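Choline binding protein PCPA (Streptococcus pneumoniae, PDB 4CP6) is a pneumococcal vaccine antigen that probably attaches to choline of the cell envelope and presents a leucine-rich-repeat region at the bacterial surface. Local coordinates at residues 75-81 against 106-112; 59-63 against 100-104; 80-84 against 113-117. All blocks are in the same frame, centred on the assembly; numbering follows the deposited sequence.

Contact 1. Residues 75-81 against 106-112; sequences EVASQAF and KIQKKGF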
# COMPACT_ATOMS: atom_id res chain seq x y z
N GLU A 75 -14.50 4.38 -24.15
CA GLU A 75 -13.98 4.73 -22.83
C GLU A 75 -15.06 5.01 -21.83
O GLU A 75 -16.13 5.52 -22.20
CB GLU A 75 -13.05 5.96 -22.92
CG GLU A 75 -11.93 5.79 -23.93
CD GLU A 75 -10.81 6.80 -23.87
OE1 GLU A 75 -10.77 7.58 -22.89
OE2 GLU A 75 -9.98 6.83 -24.81
N VAL A 76 -14.78 4.70 -20.56
CA VAL A 76 -15.62 5.12 -19.45
C VAL A 76 -14.98 6.42 -18.94
O VAL A 76 -13.81 6.41 -18.51
CB VAL A 76 -15.74 4.07 -18.34
CG1 VAL A 76 -16.46 4.64 -17.13
CG2 VAL A 76 -16.46 2.81 -18.86
N ALA A 77 -15.72 7.54 -19.02
CA ALA A 77 -15.18 8.82 -18.59
C ALA A 77 -14.98 8.89 -17.08
O ALA A 77 -15.70 8.24 -16.32
CB ALA A 77 -16.10 9.94 -19.03
N SER A 78 -14.09 9.79 -16.62
CA SER A 78 -13.93 10.02 -15.20
C SER A 78 -15.31 10.37 -14.60
O SER A 78 -16.09 11.15 -15.20
CB SER A 78 -12.99 11.18 -14.94
OG SER A 78 -11.71 10.82 -15.43
N GLN A 79 -15.62 9.81 -13.42
CA GLN A 79 -16.86 10.03 -12.67
C GLN A 79 -18.10 9.42 -13.32
O GLN A 79 -19.14 9.45 -12.68
CB GLN A 79 -17.12 11.55 -12.41
CG GLN A 79 -15.90 12.36 -11.92
CD GLN A 79 -15.43 11.97 -10.54
OE1 GLN A 79 -16.15 11.35 -9.75
NE2 GLN A 79 -14.17 12.26 -10.25
N ALA A 80 -18.01 8.84 -14.54
CA ALA A 80 -19.25 8.40 -15.21
C ALA A 80 -20.11 7.46 -14.40
O ALA A 80 -21.34 7.64 -14.34
CB ALA A 80 -18.93 7.79 -16.56
N PHE A 81 -19.48 6.46 -13.77
CA PHE A 81 -20.23 5.52 -12.96
C PHE A 81 -19.81 5.61 -11.49
O PHE A 81 -19.81 4.62 -10.75
CB PHE A 81 -20.20 4.11 -13.54
CG PHE A 81 -20.83 4.10 -14.91
CD1 PHE A 81 -22.21 4.31 -15.06
CD2 PHE A 81 -20.06 3.95 -16.05
CE1 PHE A 81 -22.80 4.34 -16.32
CE2 PHE A 81 -20.65 4.00 -17.32
CZ PHE A 81 -22.02 4.21 -17.45
N LYS A 106 -10.58 1.78 -22.31
CA LYS A 106 -9.99 2.47 -21.17
C LYS A 106 -11.06 2.85 -20.19
O LYS A 106 -12.13 3.30 -20.60
CB LYS A 106 -9.27 3.74 -21.66
CG LYS A 106 -8.55 4.50 -20.55
CD LYS A 106 -7.37 5.32 -21.05
CE LYS A 106 -7.78 6.54 -21.82
NZ LYS A 106 -6.64 7.47 -22.05
N ILE A 107 -10.76 2.72 -18.92
CA ILE A 107 -11.57 3.24 -17.81
C ILE A 107 -10.74 4.39 -17.26
O ILE A 107 -9.62 4.19 -16.77
CB ILE A 107 -11.90 2.18 -16.74
CG1 ILE A 107 -12.85 1.11 -17.34
CG2 ILE A 107 -12.56 2.90 -15.53
CD1 ILE A 107 -12.99 -0.20 -16.48
N GLN A 108 -11.22 5.61 -17.45
CA GLN A 108 -10.53 6.81 -16.99
C GLN A 108 -10.49 6.90 -15.46
O GLN A 108 -11.20 6.15 -14.76
CB GLN A 108 -11.20 8.06 -17.57
CG GLN A 108 -10.99 8.17 -19.09
CD GLN A 108 -11.79 9.28 -19.73
OE1 GLN A 108 -12.06 9.27 -20.96
NE2 GLN A 108 -12.18 10.25 -18.93
N LYS A 109 -9.69 7.84 -14.94
CA LYS A 109 -9.54 7.98 -13.49
C LYS A 109 -10.90 8.17 -12.83
O LYS A 109 -11.75 8.90 -13.34
CB LYS A 109 -8.61 9.15 -13.11
CG LYS A 109 -8.97 10.48 -13.71
CD LYS A 109 -7.90 11.53 -13.40
CE LYS A 109 -8.40 12.88 -13.84
NZ LYS A 109 -7.56 13.98 -13.30
N LYS A 110 -11.12 7.46 -11.71
CA LYS A 110 -12.38 7.58 -10.96
C LYS A 110 -13.61 7.25 -11.81
O LYS A 110 -14.72 7.67 -11.46
CB LYS A 110 -12.48 8.98 -10.32
CG LYS A 110 -11.45 9.13 -9.20
CD LYS A 110 -11.62 10.37 -8.39
CE LYS A 110 -10.72 10.23 -7.19
NZ LYS A 110 -10.94 11.36 -6.23
N GLY A 111 -13.46 6.41 -12.84
CA GLY A 111 -14.64 6.06 -13.65
C GLY A 111 -15.73 5.37 -12.85
O GLY A 111 -16.91 5.53 -13.19
N PHE A 112 -15.37 4.62 -11.80
CA PHE A 112 -16.31 3.88 -10.95
C PHE A 112 -16.04 4.19 -9.48
O PHE A 112 -16.26 3.35 -8.61
CB PHE A 112 -16.20 2.37 -11.20
CG PHE A 112 -16.62 1.92 -12.58
CD1 PHE A 112 -15.74 1.98 -13.65
CD2 PHE A 112 -17.89 1.38 -12.79
CE1 PHE A 112 -16.11 1.49 -14.91
CE2 PHE A 112 -18.27 0.94 -14.05
CZ PHE A 112 -17.39 1.01 -15.11
O HOH W 1 -8.94 9.41 -22.38
O HOH W 2 -13.16 13.21 -7.63
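Val76 is gripped at both ends by the strand at 106-107: its N donates to Lys106 O at 3.0 Å, and its O accepts from Gln108 N at 2.9 Å. The two bonds straddle Ile107 as in any parallel sheet. Where the strands give out, three further bonds take over. Ser78 OG, set beside its own backbone N (chi1 -64°), gives its proton to an in-plane lone pair of Lys109 O at 2.8 Å. Phe81 N reaches Gly111 O, also at 2.8 Å. Gln79 N meets Lys110 O at 3.0 Å but comes from above the carbonyl, 63° out of its plane. Two waters bridge outer polar ends. Glu75 and Lys106 run side by side, their OE1 and NZ 4.2 Å apart, too far for a salt bridge; one water donates to OE1 and bonds weakly to NZ. A second joins Gln79 NE2 to Lys110 NZ, while Gln79 OE1 is held by Tyr84. On the inner side, Val76 CG1 touches Phe112 CE1 at 3.9 Å, and Phe81 CB lies against Phe112 CD2 at 3.7 Å. The two phenyl groups point the same way with planes 31° apart, and Phe112 stacks in turn on Phe136. Type II turns at Ala77-Ala80 and Gln108-Gly111 follow the two strands. A short parallel strand, a turn and an inward phenylalanine, repeated in the adjoining coil, are characteristic of the leucine-rich-repeat solenoid, here of BspA type.

Contact 2. Residues 59-63 against 100-104; sequences TIPTK and IPSSI
Ile60 and Pro101 meet where two successive coils of the leucine-rich-repeat solenoid leave the parallel sheet that begins with strands 57-59 and 97-100. Apolar packing makes up much of the interface. The Pro101 ring nestles against the chain at 60-62: its CD touches Ile60 CB at 3.8 Å, and its CB lies 3.7 Å from Thr62 CB. Deeper in, Ile60 and Ile100 point the same way side by side, Ile60 CD1 resting on Ile100 CG1 at 4.1 Å. Phe112 touches both isoleucines, so this pair belongs to the interior of the solenoid. Ile60 O sits 3.4 Å from Pro101 CD, and Pro61 O is buried without a hydrogen-bonding partner. Pro101 to Ile104 form a type I turn that brings Ser103 round to face Thr62. The hydroxyl network then closes the outer end. Thr62 OG1, anti to its own backbone nitrogen (chi1 -176°), reaches Ser103 OG, which is also hydrogen-bonded to Val73 O. One water is shared by Thr62 OG1 and Ser103 N, and Thr62 OG1 stands 2.7 Å from Ser103 OG.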
# COMPACT_ATOMS: atom_id res chain seq x y z
N THR A 59 -26.13 -2.53 -18.09
CA THR A 59 -25.13 -2.73 -19.13
C THR A 59 -24.76 -1.39 -19.75
O THR A 59 -25.63 -0.63 -20.18
CB THR A 59 -25.62 -3.73 -20.19
OG1 THR A 59 -25.86 -4.97 -19.54
CG2 THR A 59 -24.59 -3.95 -21.32
N ILE A 60 -23.47 -1.08 -19.78
CA ILE A 60 -23.01 0.15 -20.41
C ILE A 60 -23.25 0.03 -21.91
O ILE A 60 -22.82 -0.96 -22.52
CB ILE A 60 -21.51 0.40 -20.14
CG1 ILE A 60 -21.27 0.60 -18.66
CG2 ILE A 60 -21.01 1.62 -20.94
CD1 ILE A 60 -19.72 0.63 -18.26
N PRO A 61 -23.91 1.04 -22.53
CA PRO A 61 -24.09 0.98 -23.98
C PRO A 61 -22.76 0.92 -24.76
O PRO A 61 -21.72 1.38 -24.26
CB PRO A 61 -24.91 2.24 -24.28
CG PRO A 61 -25.62 2.54 -22.98
CD PRO A 61 -24.56 2.24 -21.96
N THR A 62 -22.78 0.33 -25.96
CA THR A 62 -21.57 0.13 -26.76
C THR A 62 -21.49 0.99 -28.01
O THR A 62 -20.41 1.18 -28.58
CB THR A 62 -21.38 -1.37 -27.08
OG1 THR A 62 -20.16 -1.57 -27.78
CG2 THR A 62 -22.53 -1.96 -27.92
N LYS A 63 -22.65 1.47 -28.47
CA LYS A 63 -22.73 2.19 -29.72
C LYS A 63 -23.85 3.19 -29.65
O LYS A 63 -24.91 2.91 -29.08
CB LYS A 63 -23.04 1.15 -30.83
CG LYS A 63 -23.11 1.69 -32.26
CD LYS A 63 -23.28 0.56 -33.27
CE LYS A 63 -24.71 0.15 -33.50
NZ LYS A 63 -24.81 -0.95 -34.49
N ILE A 100 -19.64 -4.51 -18.78
CA ILE A 100 -18.82 -3.69 -19.63
C ILE A 100 -18.71 -4.34 -20.99
O ILE A 100 -18.24 -5.48 -21.08
CB ILE A 100 -17.43 -3.51 -18.97
CG1 ILE A 100 -17.60 -2.85 -17.57
CG2 ILE A 100 -16.48 -2.73 -19.88
CD1 ILE A 100 -16.28 -2.46 -16.83
N PRO A 101 -19.12 -3.63 -22.06
CA PRO A 101 -19.07 -4.24 -23.40
C PRO A 101 -17.63 -4.34 -23.89
O PRO A 101 -16.77 -3.63 -23.38
CB PRO A 101 -19.90 -3.27 -24.26
CG PRO A 101 -19.73 -1.93 -23.57
CD PRO A 101 -19.71 -2.28 -22.10
N SER A 102 -17.39 -5.19 -24.91
CA SER A 102 -16.04 -5.39 -25.43
C SER A 102 -15.39 -4.13 -25.98
O SER A 102 -14.17 -4.01 -25.90
CB SER A 102 -16.01 -6.51 -26.47
OG SER A 102 -16.83 -6.21 -27.58
N SER A 103 -16.17 -3.16 -26.49
CA SER A 103 -15.65 -1.93 -27.05
C SER A 103 -14.87 -1.04 -26.06
O SER A 103 -14.12 -0.18 -26.50
CB SER A 103 -16.77 -1.12 -27.70
OG SER A 103 -17.77 -0.72 -26.78
N ILE A 104 -15.11 -1.20 -24.74
CA ILE A 104 -14.39 -0.33 -23.78
C ILE A 104 -12.89 -0.67 -23.75
O ILE A 104 -12.53 -1.78 -23.37
CB ILE A 104 -15.00 -0.41 -22.37
CG1 ILE A 104 -16.50 -0.01 -22.37
CG2 ILE A 104 -14.18 0.42 -21.33
CD1 ILE A 104 -16.83 1.48 -22.81
O HOH W 3 -18.87 -3.99 -27.66

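Contact 3. Residues 80-84 against 113-117; sequences AFSYY and HGSKA
Lys116 lays its aliphatic chain over one face of the Tyr83 ring, with CD 3.6 Å from the ring centroid and 16° off the normal. This CH-pi contact is offset toward the rim: Lys116 CD touches Tyr83 CE1, while Lys116 CG reaches back to Tyr83 CG at 3.8 Å. Tyr83 turns its CG anti to the backbone nitrogen (chi1 170°), which carries the ring to Lys116. The backbone fixes the base of the same residue, since Tyr83 N donates to His113 O at 2.9 Å in a nearly straight bond. That carbonyl also receives a CA-H contact from Ser82 CA at 3.1 Å. Beside it, Gly114 turns the chain at positive phi, and its O packs against Tyr83 CB at 3.4 Å. Tyr84 and His113 form an aromatic pair, with planes 19° apart but slid so far that they scarcely overlap. The imidazole approaches the phenol end, His113 CD2 lying 3.4 Å from Tyr84 CZ. A water links His113 NE2, at 2.8 Å, to Tyr83 O, donating to the carbonyl. Both imidazole nitrogens therefore have partners, for ND1 is bonded to Asp137 in the following coil. Tyr84 OH is anchored on the side chain of Gln79, so the loop at 80-84 is also tied to its own preceding turn. Ser115 OG accepts from Ala117 N in an ST turn and is further bonded to Tyr94. These are loop-to-loop contacts of adjacent solenoid coils: residues 80-84 belong to the connection from strand 69-76 to strand 97-100, whereas the loop of residues 113-117 runs on from strand 106-107 toward strand 119-122.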
# COMPACT_ATOMS: atom_id res chain seq x y z
N ALA A 80 -18.01 8.84 -14.54
CA ALA A 80 -19.25 8.40 -15.21
C ALA A 80 -20.11 7.46 -14.40
O ALA A 80 -21.34 7.64 -14.34
CB ALA A 80 -18.93 7.79 -16.56
N PHE A 81 -19.48 6.46 -13.77
CA PHE A 81 -20.23 5.52 -12.96
C PHE A 81 -19.81 5.61 -11.49
O PHE A 81 -19.81 4.62 -10.75
CB PHE A 81 -20.20 4.11 -13.54
CG PHE A 81 -20.83 4.10 -14.91
CD1 PHE A 81 -22.21 4.31 -15.06
CD2 PHE A 81 -20.06 3.95 -16.05
CE1 PHE A 81 -22.80 4.34 -16.32
CE2 PHE A 81 -20.65 4.00 -17.32
CZ PHE A 81 -22.02 4.21 -17.45
N SER A 82 -19.47 6.83 -11.07
CA SER A 82 -19.15 7.01 -9.68
C SER A 82 -20.43 7.13 -8.86
O SER A 82 -21.49 7.55 -9.37
CB SER A 82 -18.28 8.25 -9.47
OG SER A 82 -19.01 9.38 -9.89
N TYR A 83 -20.33 6.78 -7.60
CA TYR A 83 -21.43 6.88 -6.68
C TYR A 83 -21.02 7.89 -5.66
O TYR A 83 -19.97 7.74 -5.00
CB TYR A 83 -21.78 5.53 -6.01
CG TYR A 83 -22.77 5.72 -4.88
CD1 TYR A 83 -24.14 5.81 -5.13
CD2 TYR A 83 -22.32 6.05 -3.60
CE1 TYR A 83 -25.05 6.08 -4.10
CE2 TYR A 83 -23.22 6.41 -2.58
CZ TYR A 83 -24.58 6.41 -2.84
OH TYR A 83 -25.46 6.72 -1.82
N TYR A 84 -21.87 8.91 -5.50
CA TYR A 84 -21.73 9.94 -4.49
C TYR A 84 -23.05 10.18 -3.81
O TYR A 84 -24.09 10.27 -4.46
CB TYR A 84 -21.25 11.27 -5.09
CG TYR A 84 -19.84 11.21 -5.61
CD1 TYR A 84 -18.76 11.35 -4.75
CD2 TYR A 84 -19.60 11.13 -6.97
CE1 TYR A 84 -17.45 11.32 -5.24
CE2 TYR A 84 -18.30 11.12 -7.47
CZ TYR A 84 -17.23 11.20 -6.60
OH TYR A 84 -15.96 11.17 -7.11
N HIS A 113 -15.60 5.44 -9.17
CA HIS A 113 -15.31 5.78 -7.78
C HIS A 113 -16.53 5.45 -6.89
O HIS A 113 -17.64 5.89 -7.23
CB HIS A 113 -14.94 7.27 -7.63
CG HIS A 113 -15.07 7.71 -6.21
ND1 HIS A 113 -14.03 7.57 -5.32
CD2 HIS A 113 -16.16 8.15 -5.53
CE1 HIS A 113 -14.51 7.93 -4.14
NE2 HIS A 113 -15.78 8.31 -4.23
N GLY A 114 -16.31 4.81 -5.76
CA GLY A 114 -17.37 4.51 -4.80
C GLY A 114 -18.48 3.63 -5.30
O GLY A 114 -19.51 3.49 -4.62
N SER A 115 -18.31 3.01 -6.48
CA SER A 115 -19.35 2.19 -7.08
C SER A 115 -20.03 1.25 -6.11
O SER A 115 -19.37 0.52 -5.39
CB SER A 115 -18.79 1.40 -8.26
OG SER A 115 -19.79 0.58 -8.87
N LYS A 116 -21.37 1.21 -6.15
CA LYS A 116 -22.11 0.28 -5.31
C LYS A 116 -22.34 -1.07 -6.01
O LYS A 116 -22.95 -1.96 -5.41
CB LYS A 116 -23.45 0.89 -4.93
CG LYS A 116 -23.29 2.04 -3.96
CD LYS A 116 -24.66 2.58 -3.57
CE LYS A 116 -25.50 1.62 -2.78
NZ LYS A 116 -26.76 2.26 -2.32
N ALA A 117 -21.82 -1.24 -7.24
CA ALA A 117 -21.97 -2.52 -7.93
C ALA A 117 -21.15 -3.60 -7.17
O ALA A 117 -19.98 -3.39 -6.80
CB ALA A 117 -21.46 -2.40 -9.36
O HOH W 4 -18.30 8.24 -2.98

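All three contacts join the same neighbouring coils near the N-terminal end of the repeat region, at different points round the turn. Contact 1 lies between the others, its centre about 10 Å from that of contact 3 and 13 Å from that of contact 2, which are themselves about 17 Å apart. Contacts 1 and 3 share Ala80 and Phe81, so the chain passes directly from strand and turn into the tyrosine-rich loop. Contact 2 meets them through the interior: Ile60 CD1 lies 3.6 Å from Phe81 CE2 and 3.9 Å from Phe112 CZ. Hydrophobic side chains thus connect the two edges of the coil.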